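Local coordinates for protein endoglucanase A (Clostridium cellulolyticum, PDB 1EDG) that probably hydrolyses internal beta-1,4-glucosidic bonds of cellulose, as a bacterial endoglucanase of glycoside hydrolase family 5, at residues 326-331 / 372-377; 27-32 / 334-339. One frame throughout, in Å; residues are numbered along the deposited sequence.

How the contacts relate
Starting from the N terminus, the chain first lays down 27-32, where helix 21-29 gives way to the first barrel strand, and then runs through most of the barrel before returning as helix 316-332, strand 336-339 and helix 365-374. Contact 2 closes the long loop by pairing the first strand with the last. Contact 1 closes a shorter one, from 326-331 to 372-377, that starts inside the first loop and ends beyond it, so the two cross. Their centres lie about 8 Å apart, and they meet directly: A330 O accepts from I335 N, and R30 NE donates to F376 O. Together they bind the barrel seam to its outer helices.

Contact 1: residues 326-331 / 372-377; sequences YVAQAK and VKYAFG
V327 presses one methyl against the backbone at Y374-A375: CG1 is 3.7 Å from Y374 O and 4.2 Å from A375 CB. Having CG1 anti to the backbone N (chi1 175°) directs this branch at that backbone. It is the first of three bumps, on V327, A328 and K331, that fit the C-terminal part of helix 365-374 and the residues after it. One residue on, A328 offers the smallest, its CB resting 3.9 Å from Y374 CB and meeting the root of the ring obliquely. The alanine allows a close approach, with the CA atoms of A328 and Y374 5.0 Å apart. Beyond CB the tyrosine ring leads away from 326-331; K373 CG sits over the centre of one face, and the hydroxyl is tied to P8 O and L10 N of the N-terminal segment.

K331 fills the next hollow with its aliphatic part. Its CB lies 3.6 Å from Y374 O, while CG reaches over one face of F376 in a CH-pi contact, 4.2 Å from the ring centroid and 28° off the normal. The chain bends at chi2 (-91°) and then extends, taking the ammonium group to Q14 OE1, so that the greasy stem packs while the charged tip is satisfied beyond the interface. V327 CG1 and K331 CB and CG all lie against the Y374 carbonyl oxygen.

The interface joins two consecutive outer helices of the barrel. On other sides of helix 316-332, Y326 packs on strand 303-308 and helix 279-297, and A330 rests on C337 of strand 336-339. Helix 365-374 reaches toward 27-32 through V372, which touches R30 and L31 beside the first strand.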
loop_
_atom_site.group_PDB
_atom_site.type_symbol
_atom_site.label_atom_id
_atom_site.label_comp_id
_atom_site.label_asym_id
_atom_site.label_seq_id
_atom_site.Cartn_x
_atom_site.Cartn_y
_atom_site.Cartn_z
ATOM N N TYR A 326 -1.334 -13.931 -9.696
ATOM C CA TYR A 326 -1.331 -13.258 -8.400
ATOM C C TYR A 326 -2.686 -12.580 -8.142
ATOM O O TYR A 326 -3.324 -12.807 -7.109
ATOM C CB TYR A 326 -0.185 -12.222 -8.366
ATOM C CG TYR A 326 0.110 -11.607 -7.009
ATOM C CD1 TYR A 326 -0.757 -10.669 -6.440
ATOM C CD2 TYR A 326 1.271 -11.948 -6.306
ATOM C CE1 TYR A 326 -0.476 -10.082 -5.205
ATOM C CE2 TYR A 326 1.563 -11.362 -5.067
ATOM C CZ TYR A 326 0.684 -10.428 -4.525
ATOM O OH TYR A 326 0.967 -9.828 -3.321
ATOM N N VAL A 327 -3.139 -11.770 -9.092
ATOM C CA VAL A 327 -4.410 -11.062 -8.942
ATOM C C VAL A 327 -5.613 -12.016 -8.890
ATOM O O VAL A 327 -6.511 -11.834 -8.072
ATOM C CB VAL A 327 -4.606 -10.005 -10.066
ATOM C CG1 VAL A 327 -5.987 -9.371 -9.960
ATOM C CG2 VAL A 327 -3.519 -8.922 -9.959
ATOM N N ALA A 328 -5.615 -13.034 -9.750
ATOM C CA ALA A 328 -6.703 -14.012 -9.780
ATOM C C ALA A 328 -6.817 -14.761 -8.450
ATOM O O ALA A 328 -7.916 -14.939 -7.926
ATOM C CB ALA A 328 -6.501 -14.997 -10.925
ATOM N N GLN A 329 -5.684 -15.194 -7.903
ATOM C CA GLN A 329 -5.672 -15.917 -6.633
ATOM C C GLN A 329 -6.140 -15.023 -5.481
ATOM O O GLN A 329 -6.836 -15.478 -4.573
ATOM C CB GLN A 329 -4.278 -16.483 -6.347
ATOM C CG GLN A 329 -3.842 -17.598 -7.303
ATOM C CD GLN A 329 -4.655 -18.881 -7.154
ATOM O OE1 GLN A 329 -5.369 -19.078 -6.170
ATOM N NE2 GLN A 329 -4.546 -19.762 -8.136
ATOM N N ALA A 330 -5.771 -13.747 -5.524
ATOM C CA ALA A 330 -6.193 -12.812 -4.480
ATOM C C ALA A 330 -7.708 -12.574 -4.573
ATOM O O ALA A 330 -8.416 -12.596 -3.559
ATOM C CB ALA A 330 -5.429 -11.481 -4.598
ATOM N N LYS A 331 -8.209 -12.379 -5.793
ATOM C CA LYS A 331 -9.632 -12.134 -6.018
ATOM C C LYS A 331 -10.488 -13.298 -5.506
ATOM O O LYS A 331 -11.546 -13.084 -4.900
ATOM C CB LYS A 331 -9.884 -11.866 -7.511
ATOM C CG LYS A 331 -11.300 -11.443 -7.877
ATOM C CD LYS A 331 -12.146 -12.647 -8.219
ATOM C CE LYS A 331 -13.538 -12.264 -8.668
ATOM N NZ LYS A 331 -14.368 -13.497 -8.829
ATOM N N VAL A 372 -6.256 -6.316 -14.837
ATOM C CA VAL A 372 -7.628 -5.824 -14.920
ATOM C C VAL A 372 -8.595 -6.971 -15.230
ATOM O O VAL A 372 -9.680 -7.060 -14.652
ATOM C CB VAL A 372 -7.770 -4.709 -15.987
ATOM C CG1 VAL A 372 -9.226 -4.290 -16.126
ATOM C CG2 VAL A 372 -6.930 -3.507 -15.588
ATOM N N LYS A 373 -8.167 -7.872 -16.104
ATOM C CA LYS A 373 -8.987 -9.010 -16.494
ATOM C C LYS A 373 -9.357 -9.902 -15.303
ATOM O O LYS A 373 -10.487 -10.372 -15.203
ATOM C CB LYS A 373 -8.252 -9.819 -17.568
ATOM C CG LYS A 373 -8.933 -11.103 -17.981
ATOM C CD LYS A 373 -8.189 -11.746 -19.140
ATOM C CE LYS A 373 -8.708 -13.150 -19.408
ATOM N NZ LYS A 373 -10.194 -13.179 -19.504
ATOM N N TYR A 374 -8.423 -10.081 -14.375
ATOM C CA TYR A 374 -8.662 -10.938 -13.227
ATOM C C TYR A 374 -9.033 -10.258 -11.912
ATOM O O TYR A 374 -9.228 -10.932 -10.896
ATOM C CB TYR A 374 -7.484 -11.893 -13.057
ATOM C CG TYR A 374 -7.396 -12.869 -14.209
ATOM C CD1 TYR A 374 -8.394 -13.829 -14.405
ATOM C CD2 TYR A 374 -6.355 -12.801 -15.135
ATOM C CE1 TYR A 374 -8.360 -14.691 -15.496
ATOM C CE2 TYR A 374 -6.310 -13.662 -16.236
ATOM C CZ TYR A 374 -7.319 -14.603 -16.411
ATOM O OH TYR A 374 -7.297 -15.439 -17.508
ATOM N N ALA A 375 -9.167 -8.937 -11.932
ATOM C CA ALA A 375 -9.550 -8.196 -10.733
ATOM C C ALA A 375 -11.058 -8.347 -10.510
ATOM O O ALA A 375 -11.732 -9.054 -11.261
ATOM C CB ALA A 375 -9.181 -6.727 -10.887
ATOM N N PHE A 376 -11.589 -7.676 -9.493
ATOM C CA PHE A 376 -13.021 -7.746 -9.194
ATOM C C PHE A 376 -13.843 -7.202 -10.352
ATOM O O PHE A 376 -13.437 -6.248 -11.018
ATOM C CB PHE A 376 -13.363 -6.948 -7.928
ATOM C CG PHE A 376 -12.790 -7.531 -6.664
ATOM C CD1 PHE A 376 -13.324 -8.695 -6.111
ATOM C CD2 PHE A 376 -11.717 -6.916 -6.025
ATOM C CE1 PHE A 376 -12.795 -9.237 -4.945
ATOM C CE2 PHE A 376 -11.184 -7.449 -4.862
ATOM C CZ PHE A 376 -11.722 -8.611 -4.321
ATOM N N GLY A 377 -14.999 -7.812 -10.583
ATOM C CA GLY A 377 -15.860 -7.365 -11.658
ATOM C C GLY A 377 -16.637 -6.140 -11.221
ATOM O O GLY A 377 -16.680 -5.806 -10.033
#

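Contact 2: residues 27-32 / 334-339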
loop_
_atom_site.group_PDB
_atom_site.type_symbol
_atom_site.label_atom_id
_atom_site.label_comp_id
_atom_site.label_asym_id
_atom_site.label_seq_id
_atom_site.Cartn_x
_atom_site.Cartn_y
_atom_site.Cartn_z
ATOM N N LYS A 27 -14.491 -4.875 -2.667
ATOM C CA LYS A 27 -14.769 -5.255 -4.044
ATOM C C LYS A 27 -14.917 -4.003 -4.906
ATOM O O LYS A 27 -14.450 -3.977 -6.040
ATOM C CB LYS A 27 -16.047 -6.089 -4.123
ATOM C CG LYS A 27 -15.923 -7.447 -3.484
ATOM C CD LYS A 27 -17.272 -8.155 -3.438
ATOM C CE LYS A 27 -17.823 -8.414 -4.827
ATOM N NZ LYS A 27 -19.110 -9.158 -4.737
ATOM N N GLY A 28 -15.546 -2.966 -4.352
ATOM C CA GLY A 28 -15.749 -1.723 -5.075
ATOM C C GLY A 28 -14.463 -1.000 -5.435
ATOM O O GLY A 28 -14.418 -0.263 -6.426
ATOM N N LEU A 29 -13.411 -1.207 -4.647
ATOM C CA LEU A 29 -12.119 -0.570 -4.920
ATOM C C LEU A 29 -11.527 -1.135 -6.215
ATOM O O LEU A 29 -10.714 -0.483 -6.884
ATOM C CB LEU A 29 -11.145 -0.784 -3.753
ATOM C CG LEU A 29 -11.576 -0.372 -2.336
ATOM C CD1 LEU A 29 -10.365 -0.378 -1.425
ATOM C CD2 LEU A 29 -12.194 0.991 -2.320
ATOM N N ARG A 30 -11.929 -2.370 -6.522
ATOM C CA ARG A 30 -11.560 -3.119 -7.726
ATOM C C ARG A 30 -10.099 -3.516 -7.977
ATOM O O ARG A 30 -9.781 -4.709 -8.056
ATOM C CB ARG A 30 -12.154 -2.455 -8.974
ATOM C CG ARG A 30 -12.174 -3.391 -10.170
ATOM C CD ARG A 30 -12.834 -2.772 -11.380
ATOM N NE ARG A 30 -12.947 -3.743 -12.467
ATOM C CZ ARG A 30 -12.585 -3.512 -13.726
ATOM N NH1 ARG A 30 -12.077 -2.336 -14.075
ATOM N NH2 ARG A 30 -12.743 -4.459 -14.641
ATOM N N LEU A 31 -9.236 -2.519 -8.154
ATOM C CA LEU A 31 -7.809 -2.728 -8.414
ATOM C C LEU A 31 -7.167 -1.366 -8.167
ATOM O O LEU A 31 -7.734 -0.342 -8.548
ATOM C CB LEU A 31 -7.585 -3.153 -9.875
ATOM C CG LEU A 31 -6.147 -3.424 -10.326
ATOM C CD1 LEU A 31 -5.587 -4.641 -9.613
ATOM C CD2 LEU A 31 -6.114 -3.637 -11.834
ATOM N N GLY A 32 -5.999 -1.346 -7.535
ATOM C CA GLY A 32 -5.359 -0.070 -7.254
ATOM C C GLY A 32 -3.992 0.166 -7.880
ATOM O O GLY A 32 -3.317 -0.762 -8.328
ATOM N N GLY A 334 -11.184 -12.831 -1.969
ATOM C CA GLY A 334 -11.741 -11.530 -1.621
ATOM C C GLY A 334 -10.742 -10.434 -1.288
ATOM O O GLY A 334 -11.120 -9.419 -0.700
ATOM N N ILE A 335 -9.495 -10.597 -1.723
ATOM C CA ILE A 335 -8.432 -9.634 -1.432
ATOM C C ILE A 335 -8.130 -8.670 -2.588
ATOM O O ILE A 335 -7.971 -9.101 -3.736
ATOM C CB ILE A 335 -7.120 -10.381 -1.089
ATOM C CG1 ILE A 335 -7.349 -11.410 0.029
ATOM C CG2 ILE A 335 -6.027 -9.393 -0.704
ATOM C CD1 ILE A 335 -6.225 -12.431 0.166
ATOM N N LEU A 336 -8.016 -7.382 -2.271
ATOM C CA LEU A 336 -7.687 -6.352 -3.265
ATOM C C LEU A 336 -6.171 -6.281 -3.451
ATOM O O LEU A 336 -5.426 -6.509 -2.498
ATOM C CB LEU A 336 -8.165 -4.969 -2.796
ATOM C CG LEU A 336 -7.815 -3.805 -3.737
ATOM C CD1 LEU A 336 -8.740 -3.861 -4.925
ATOM C CD2 LEU A 336 -7.943 -2.471 -3.040
ATOM N N CYS A 337 -5.731 -5.958 -4.668
ATOM C CA CYS A 337 -4.311 -5.805 -4.997
ATOM C C CYS A 337 -4.037 -4.375 -5.472
ATOM O O CYS A 337 -4.849 -3.798 -6.198
ATOM C CB CYS A 337 -3.915 -6.758 -6.120
ATOM S SG CYS A 337 -3.881 -8.477 -5.646
ATOM N N ILE A 338 -2.914 -3.799 -5.045
ATOM C CA ILE A 338 -2.532 -2.447 -5.463
ATOM C C ILE A 338 -1.090 -2.533 -5.969
ATOM O O ILE A 338 -0.180 -2.914 -5.234
ATOM C CB ILE A 338 -2.641 -1.418 -4.305
ATOM C CG1 ILE A 338 -4.071 -1.399 -3.736
ATOM C CG2 ILE A 338 -2.290 -0.014 -4.810
ATOM C CD1 ILE A 338 -4.291 -0.371 -2.634
ATOM N N LEU A 339 -0.911 -2.233 -7.252
ATOM C CA LEU A 339 0.383 -2.282 -7.934
ATOM C C LEU A 339 1.328 -1.170 -7.474
ATOM O O LEU A 339 0.907 -0.021 -7.317
ATOM C CB LEU A 339 0.150 -2.102 -9.445
ATOM C CG LEU A 339 0.994 -2.743 -10.553
ATOM C CD1 LEU A 339 1.070 -1.776 -11.707
ATOM C CD2 LEU A 339 2.353 -3.135 -10.112
HETATM O O HOH W 1 -7.532 -6.359 -6.959
#
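The peptide group joining R30 to L31 carries a methyl of L336 on one face: CD1 stands above the plane, 3.4 Å from R30 C and 3.5 Å from L31 N. A second flat group, the carbonyl of G32, is approached from a single side by two partners. I338 CG2 lies over it, 3.5 Å from G32 C, and L339 N donates to G32 O at 3.0 Å from 46° above the plane. The reciprocal bond is more regular, because G32 N gives its hydrogen to C337 O within the plane of that carbonyl, at an N-H...O angle of 165°.

With no side chain on G32, the backbones approach to 4.1 Å between the CA atoms of G32 and I338, and the isoleucine settles directly onto the glycine. L336, with CG anti to its own N (chi1 177°), sends its branches different ways: CD1 to the R30 peptide and CD2 against L29, the two leucine side chains crossing at about a right angle. L31 lies on the other side of the pairing, CD1 against C337 O, and packs outward on M371 of helix 365-374.

Toward the N-terminal ends of the two strands the direct pairing gives way to a water bridge. R30 is the first residue past helix 21-29 and takes positive phi; a water accepts from C337 N and donates to R30 O, taking the place of a direct backbone hydrogen bond between them.

Parallel pairing of the first strand with the eighth is the closing seam of a TIM barrel, the fold of family 5 glycoside hydrolases; within these segments the seam has two direct hydrogen bonds and one water bridge, with leucine packing at its base, and L339 continues it to N34.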